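Local coordinates for PROTEIN (hypothetical protein EF0366) (Enterococcus faecalis, PDB 1VPY) that is of unknown function but adopts a TIM-barrel fold of the DUF72 family and carries bound zinc ions in the crystal, at residues F115-Q120 with L145-E150; I149-N154 with F174-V179. One frame throughout, in Å; residues are numbered along the deposited sequence.

Contact 1: F115-Q120 with L145-E150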
loop_
_atom_site.group_PDB
_atom_site.type_symbol
_atom_site.label_atom_id
_atom_site.label_comp_id
_atom_site.label_asym_id
_atom_site.label_seq_id
_atom_site.Cartn_x
_atom_site.Cartn_y
_atom_site.Cartn_z
ATOM N N PHE A 115 8.467 -2.220 4.724
ATOM C CA PHE A 115 7.210 -2.173 5.443
ATOM C C PHE A 115 6.261 -3.260 4.893
ATOM O O PHE A 115 5.779 -4.107 5.648
ATOM C CB PHE A 115 6.591 -0.777 5.386
ATOM C CG PHE A 115 5.390 -0.618 6.262
ATOM C CD1 PHE A 115 5.531 -0.376 7.617
ATOM C CD2 PHE A 115 4.110 -0.713 5.733
ATOM C CE1 PHE A 115 4.419 -0.227 8.438
ATOM C CE2 PHE A 115 2.989 -0.565 6.547
ATOM C CZ PHE A 115 3.154 -0.322 7.907
ATOM N N ALA A 116 6.026 -3.254 3.584
ATOM C CA ALA A 116 5.226 -4.294 2.943
ATOM C C ALA A 116 5.336 -4.214 1.426
ATOM O O ALA A 116 5.635 -3.146 0.888
ATOM C CB ALA A 116 3.766 -4.186 3.372
ATOM N N PHE A 117 5.125 -5.339 0.745
ATOM C CA PHE A 117 4.853 -5.303 -0.692
ATOM C C PHE A 117 3.381 -4.984 -0.899
ATOM O O PHE A 117 2.517 -5.658 -0.330
ATOM C CB PHE A 117 5.197 -6.631 -1.373
ATOM C CG PHE A 117 6.666 -6.896 -1.463
ATOM C CD1 PHE A 117 7.489 -6.067 -2.215
ATOM C CD2 PHE A 117 7.228 -7.972 -0.796
ATOM C CE1 PHE A 117 8.856 -6.303 -2.294
ATOM C CE2 PHE A 117 8.597 -8.219 -0.866
ATOM C CZ PHE A 117 9.412 -7.385 -1.614
ATOM N N LEU A 118 3.091 -3.950 -1.683
ATOM C CA LEU A 118 1.701 -3.614 -1.977
ATOM C C LEU A 118 1.271 -4.294 -3.258
ATOM O O LEU A 118 1.821 -4.040 -4.321
ATOM C CB LEU A 118 1.461 -2.095 -2.043
ATOM C CG LEU A 118 0.142 -1.621 -2.672
ATOM C CD1 LEU A 118 -1.100 -1.983 -1.845
ATOM C CD2 LEU A 118 0.196 -0.134 -2.942
ATOM N N VAL A 119 0.304 -5.190 -3.137
ATOM C CA VAL A 119 -0.309 -5.820 -4.299
ATOM C C VAL A 119 -1.688 -5.183 -4.436
ATOM O O VAL A 119 -2.600 -5.467 -3.654
ATOM C CB VAL A 119 -0.409 -7.356 -4.139
ATOM C CG1 VAL A 119 -0.905 -8.004 -5.419
ATOM C CG2 VAL A 119 0.937 -7.953 -3.737
ATOM N N GLN A 120 -1.818 -4.304 -5.427
ATOM C CA GLN A 120 -3.011 -3.489 -5.605
ATOM C C GLN A 120 -3.770 -3.908 -6.874
ATOM O O GLN A 120 -3.246 -3.773 -7.982
ATOM C CB GLN A 120 -2.590 -2.014 -5.643
ATOM C CG GLN A 120 -3.717 -1.010 -5.826
ATOM C CD GLN A 120 -3.986 -0.717 -7.280
ATOM O OE1 GLN A 120 -3.110 -0.238 -8.008
ATOM N NE2 GLN A 120 -5.200 -1.009 -7.720
ATOM N N LEU A 145 6.841 -13.169 3.684
ATOM C CA LEU A 145 7.059 -11.741 3.472
ATOM C C LEU A 145 5.784 -10.943 3.751
ATOM O O LEU A 145 4.680 -11.436 3.490
ATOM C CB LEU A 145 7.560 -11.485 2.045
ATOM C CG LEU A 145 8.947 -12.043 1.714
ATOM C CD1 LEU A 145 9.230 -11.939 0.236
ATOM C CD2 LEU A 145 10.038 -11.343 2.529
ATOM N N PRO A 146 5.932 -9.710 4.285
ATOM C CA PRO A 146 4.771 -8.878 4.619
ATOM C C PRO A 146 4.058 -8.360 3.367
ATOM O O PRO A 146 4.638 -7.600 2.593
ATOM C CB PRO A 146 5.389 -7.721 5.409
ATOM C CG PRO A 146 6.800 -7.635 4.912
ATOM C CD PRO A 146 7.209 -9.036 4.602
ATOM N N ILE A 147 2.811 -8.781 3.174
ATOM C CA ILE A 147 2.043 -8.401 1.990
ATOM C C ILE A 147 0.831 -7.546 2.354
ATOM O O ILE A 147 -0.030 -7.965 3.129
ATOM C CB ILE A 147 1.573 -9.636 1.185
ATOM C CG1 ILE A 147 2.762 -10.505 0.760
ATOM C CG2 ILE A 147 0.751 -9.211 -0.023
ATOM C CD1 ILE A 147 3.837 -9.775 -0.030
ATOM N N ALA A 148 0.782 -6.339 1.798
ATOM C CA ALA A 148 -0.383 -5.493 1.926
ATOM C C ALA A 148 -1.201 -5.643 0.653
ATOM O O ALA A 148 -0.714 -5.364 -0.449
ATOM C CB ALA A 148 0.027 -4.053 2.146
ATOM N N ILE A 149 -2.435 -6.110 0.805
ATOM C CA ILE A 149 -3.342 -6.331 -0.323
ATOM C C ILE A 149 -4.300 -5.145 -0.408
ATOM O O ILE A 149 -4.882 -4.737 0.601
ATOM C CB ILE A 149 -4.161 -7.652 -0.131
ATOM C CG1 ILE A 149 -3.254 -8.897 -0.108
ATOM C CG2 ILE A 149 -5.305 -7.760 -1.132
ATOM C CD1 ILE A 149 -2.686 -9.327 -1.451
ATOM N N GLU A 150 -4.446 -4.585 -1.606
ATOM C CA GLU A 150 -5.464 -3.562 -1.865
ATOM C C GLU A 150 -6.438 -3.980 -2.964
ATOM O O GLU A 150 -6.017 -4.507 -3.988
ATOM C CB GLU A 150 -4.824 -2.231 -2.235
ATOM C CG GLU A 150 -5.815 -1.096 -2.185
ATOM C CD GLU A 150 -5.255 0.203 -2.699
ATOM O OE1 GLU A 150 -4.116 0.566 -2.324
ATOM O OE2 GLU A 150 -5.975 0.869 -3.472
#
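The backbone oxygen of Phe117 accepts the N-H of Ala148 at 2.8 Å (N to O), and this bond is one rung of a parallel ladder. Phe117 N reaches Pro146 O, Val119 N reaches Ala148 O at 2.9 Å, and Glu150 N closes the series on Val119 O with an N-H...O angle of 175°. Phe117 and Val119 thus use both their N-H and their C=O toward the neighbouring strand, while Leu118 turns its backbone to Met75 and Val77 on the other side. Proline suits position 146, where the partner strand asks only for its carbonyl.

Side chains alternate between two faces. Phe117, Val119, Ile147 and Ile149 point to the helix-covered outside, where branched and aromatic groups fill the layer. The CD1 of Ile147 packs 3.7 Å from Phe117 CB and lies at the edge of the ring, as does Leu145 CD1; the other branch of Ile147, CG2, meets Val119 CG2 at 3.9 Å. With CG beside its backbone N (chi1 -71°), the Phe117 ring leans toward Phe101 and Phe142. Inside the barrel small Ala148 lies 3.9 Å from Ala116 through their CB atoms. Farther along, Leu118 CD1 meets Glu150 CB, and Gln120 CG lies 3.7 Å from Glu150 CD, the two chains side by side. Gln120 OE1 takes a hydrogen bond from Lys76; the Glu150 carboxylate makes salt bridges to Arg204 and Arg152, the latter with weak hydrogen-bond geometry, and a hydrogen bond to His206. Neighbouring parallel strands joined through helix 129-141 form a beta-alpha-beta unit of a TIM barrel.

Contact 2: I149-N154 with F174-V179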
loop_
_atom_site.group_PDB
_atom_site.type_symbol
_atom_site.label_atom_id
_atom_site.label_comp_id
_atom_site.label_asym_id
_atom_site.label_seq_id
_atom_site.Cartn_x
_atom_site.Cartn_y
_atom_site.Cartn_z
ATOM N N ILE A 149 -2.435 -6.110 0.805
ATOM C CA ILE A 149 -3.342 -6.331 -0.323
ATOM C C ILE A 149 -4.300 -5.145 -0.408
ATOM O O ILE A 149 -4.882 -4.737 0.601
ATOM C CB ILE A 149 -4.161 -7.652 -0.131
ATOM C CG1 ILE A 149 -3.254 -8.897 -0.108
ATOM C CG2 ILE A 149 -5.305 -7.760 -1.132
ATOM C CD1 ILE A 149 -2.686 -9.327 -1.451
ATOM N N GLU A 150 -4.446 -4.585 -1.606
ATOM C CA GLU A 150 -5.464 -3.562 -1.865
ATOM C C GLU A 150 -6.438 -3.980 -2.964
ATOM O O GLU A 150 -6.017 -4.507 -3.988
ATOM C CB GLU A 150 -4.824 -2.231 -2.235
ATOM C CG GLU A 150 -5.815 -1.096 -2.185
ATOM C CD GLU A 150 -5.255 0.203 -2.699
ATOM O OE1 GLU A 150 -4.116 0.566 -2.324
ATOM O OE2 GLU A 150 -5.975 0.869 -3.472
ATOM N N LEU A 151 -7.729 -3.714 -2.743
ATOM C CA LEU A 151 -8.800 -4.045 -3.700
ATOM C C LEU A 151 -9.576 -2.792 -4.147
ATOM O O LEU A 151 -9.695 -1.831 -3.379
ATOM C CB LEU A 151 -9.774 -5.052 -3.075
ATOM C CG LEU A 151 -9.230 -6.203 -2.216
ATOM C CD1 LEU A 151 -10.281 -6.699 -1.249
ATOM C CD2 LEU A 151 -8.699 -7.345 -3.062
ATOM N N ARG A 152 -10.090 -2.812 -5.385
ATOM C CA ARG A 152 -10.926 -1.720 -5.934
ATOM C C ARG A 152 -12.308 -2.203 -6.348
ATOM O O ARG A 152 -12.958 -1.579 -7.193
ATOM C CB ARG A 152 -10.284 -1.049 -7.160
ATOM C CG ARG A 152 -9.031 -0.258 -6.894
ATOM C CD ARG A 152 -8.971 1.030 -7.710
ATOM N NE ARG A 152 -7.613 1.585 -7.762
ATOM C CZ ARG A 152 -6.905 1.965 -6.698
ATOM N NH1 ARG A 152 -7.409 1.849 -5.478
ATOM N NH2 ARG A 152 -5.678 2.455 -6.844
ATOM N N ASN A 153 -12.755 -3.309 -5.766
ATOM C CA ASN A 153 -14.063 -3.878 -6.099
ATOM C C ASN A 153 -14.885 -4.144 -4.845
ATOM O O ASN A 153 -14.427 -4.829 -3.929
ATOM C CB ASN A 153 -13.887 -5.159 -6.917
ATOM C CG ASN A 153 -15.196 -5.708 -7.419
ATOM O OD1 ASN A 153 -15.986 -6.259 -6.654
ATOM N ND2 ASN A 153 -15.433 -5.570 -8.716
ATOM N N ASN A 154 -16.105 -3.617 -4.813
ATOM C CA ASN A 154 -16.929 -3.666 -3.603
ATOM C C ASN A 154 -17.579 -5.017 -3.283
ATOM O O ASN A 154 -18.151 -5.174 -2.202
ATOM C CB ASN A 154 -18.000 -2.572 -3.631
ATOM C CG ASN A 154 -19.249 -3.006 -4.373
ATOM O OD1 ASN A 154 -20.289 -3.257 -3.762
ATOM N ND2 ASN A 154 -19.147 -3.118 -5.693
ATOM N N PHE A 174 -2.458 -11.510 5.528
ATOM C CA PHE A 174 -2.498 -10.392 4.595
ATOM C C PHE A 174 -2.920 -9.149 5.354
ATOM O O PHE A 174 -3.845 -9.198 6.174
ATOM C CB PHE A 174 -3.472 -10.655 3.444
ATOM C CG PHE A 174 -2.930 -11.566 2.371
ATOM C CD1 PHE A 174 -1.595 -11.499 1.978
ATOM C CD2 PHE A 174 -3.772 -12.467 1.725
ATOM C CE1 PHE A 174 -1.099 -12.340 0.972
ATOM C CE2 PHE A 174 -3.290 -13.310 0.723
ATOM C CZ PHE A 174 -1.954 -13.249 0.348
ATOM N N SER A 175 -2.222 -8.043 5.109
ATOM C CA SER A 175 -2.609 -6.760 5.675
ATOM C C SER A 175 -3.567 -6.063 4.697
ATOM O O SER A 175 -3.128 -5.477 3.703
ATOM C CB SER A 175 -1.376 -5.905 5.959
ATOM O OG SER A 175 -1.760 -4.656 6.500
ATOM N N LEU A 176 -4.871 -6.151 4.955
ATOM C CA LEU A 176 -5.848 -5.600 4.008
ATOM C C LEU A 176 -5.832 -4.081 4.065
ATOM O O LEU A 176 -6.095 -3.483 5.113
ATOM C CB LEU A 176 -7.255 -6.133 4.257
ATOM C CG LEU A 176 -8.347 -5.607 3.316
ATOM C CD1 LEU A 176 -8.196 -6.158 1.892
ATOM C CD2 LEU A 176 -9.731 -5.936 3.863
ATOM N N VAL A 177 -5.518 -3.469 2.930
ATOM C CA VAL A 177 -5.316 -2.030 2.868
ATOM C C VAL A 177 -6.614 -1.259 3.104
ATOM O O VAL A 177 -7.611 -1.460 2.395
ATOM C CB VAL A 177 -4.638 -1.615 1.548
ATOM C CG1 VAL A 177 -4.698 -0.111 1.356
ATOM C CG2 VAL A 177 -3.170 -2.111 1.521
ATOM N N ILE A 178 -6.610 -0.403 4.126
ATOM C CA ILE A 178 -7.764 0.446 4.395
ATOM C C ILE A 178 -7.707 1.650 3.465
ATOM O O ILE A 178 -6.714 2.390 3.467
ATOM C CB ILE A 178 -7.832 0.903 5.863
ATOM C CG1 ILE A 178 -7.729 -0.311 6.797
ATOM C CG2 ILE A 178 -9.134 1.673 6.095
ATOM C CD1 ILE A 178 -7.428 0.022 8.211
ATOM N N VAL A 179 -8.760 1.832 2.663
ATOM C CA VAL A 179 -8.730 2.843 1.605
ATOM C C VAL A 179 -9.762 3.966 1.708
ATOM O O VAL A 179 -10.949 3.726 1.927
ATOM C CB VAL A 179 -8.817 2.220 0.193
ATOM C CG1 VAL A 179 -7.581 1.399 -0.092
ATOM C CG2 VAL A 179 -10.110 1.392 0.020
HETATM O O HOH W 1 -8.353 -2.777 0.208
#
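This is a short parallel strand pairing in the barrel wall, between strands 147-150 and 175-180, which continues into water-mediated and side-chain contacts where direct pairing stops. Ile149 supplies both direct backbone bonds: its N donates to Ser175 O, and its O receives Val177 N at 2.7 Å, with an N-H...O angle of 166°. Beyond them the strands part, and a water bridges the gap, accepting from Leu151 N and donating to Val177 O at 2.7 Å.

On the outer face, Ile149 sets CG1 over one face of the Phe174 ring, 3.9 Å from the centroid and offset toward the rim, a CH-pi contact. Leu176 CD1 meets Leu151 CD1 at 3.8 Å, the two side chains crossing at about a right angle, and Leu176 also packs on helix 162-171. Inside the barrel, Val177 CG1 and Val179 CG1 lie against both the stem and the carboxylate of Glu150, with Val179 CG1 3.7 Å from Glu150 CD. The extended stem, with CG anti to the backbone N (chi1 -166°), holds the carboxylate beside these valines, where Arg204 pairs with it. Strands 147-150 and 175-180, paired in parallel and connected through helix 162-171, make a beta-alpha-beta unit of the TIM barrel; Glu150 sits at the C-terminal end of its strand, the end where active sites of this fold lie, though no role for it is established here.

Overall arrangement
Running from the N terminus, the chain lays down strand 114-120, crosses helix 129-141 on the outside and returns as strand 147-150, so contact 1 closes the first loop. It then leaves through 151-154, passes helix 162-171 and comes back as strand 175-180, where contact 2 closes the second. The loops neither nest nor cross: they follow in series and share Ile149 and Glu150, placing strand 147-150 between its two neighbours. The contacts also meet directly, with Ile147 O probably hydrogen-bonded to Ser175 N at 3.0 Å and Ala148 packing on Val177. Together they join the fourth, fifth and sixth strands of the eight-stranded barrel.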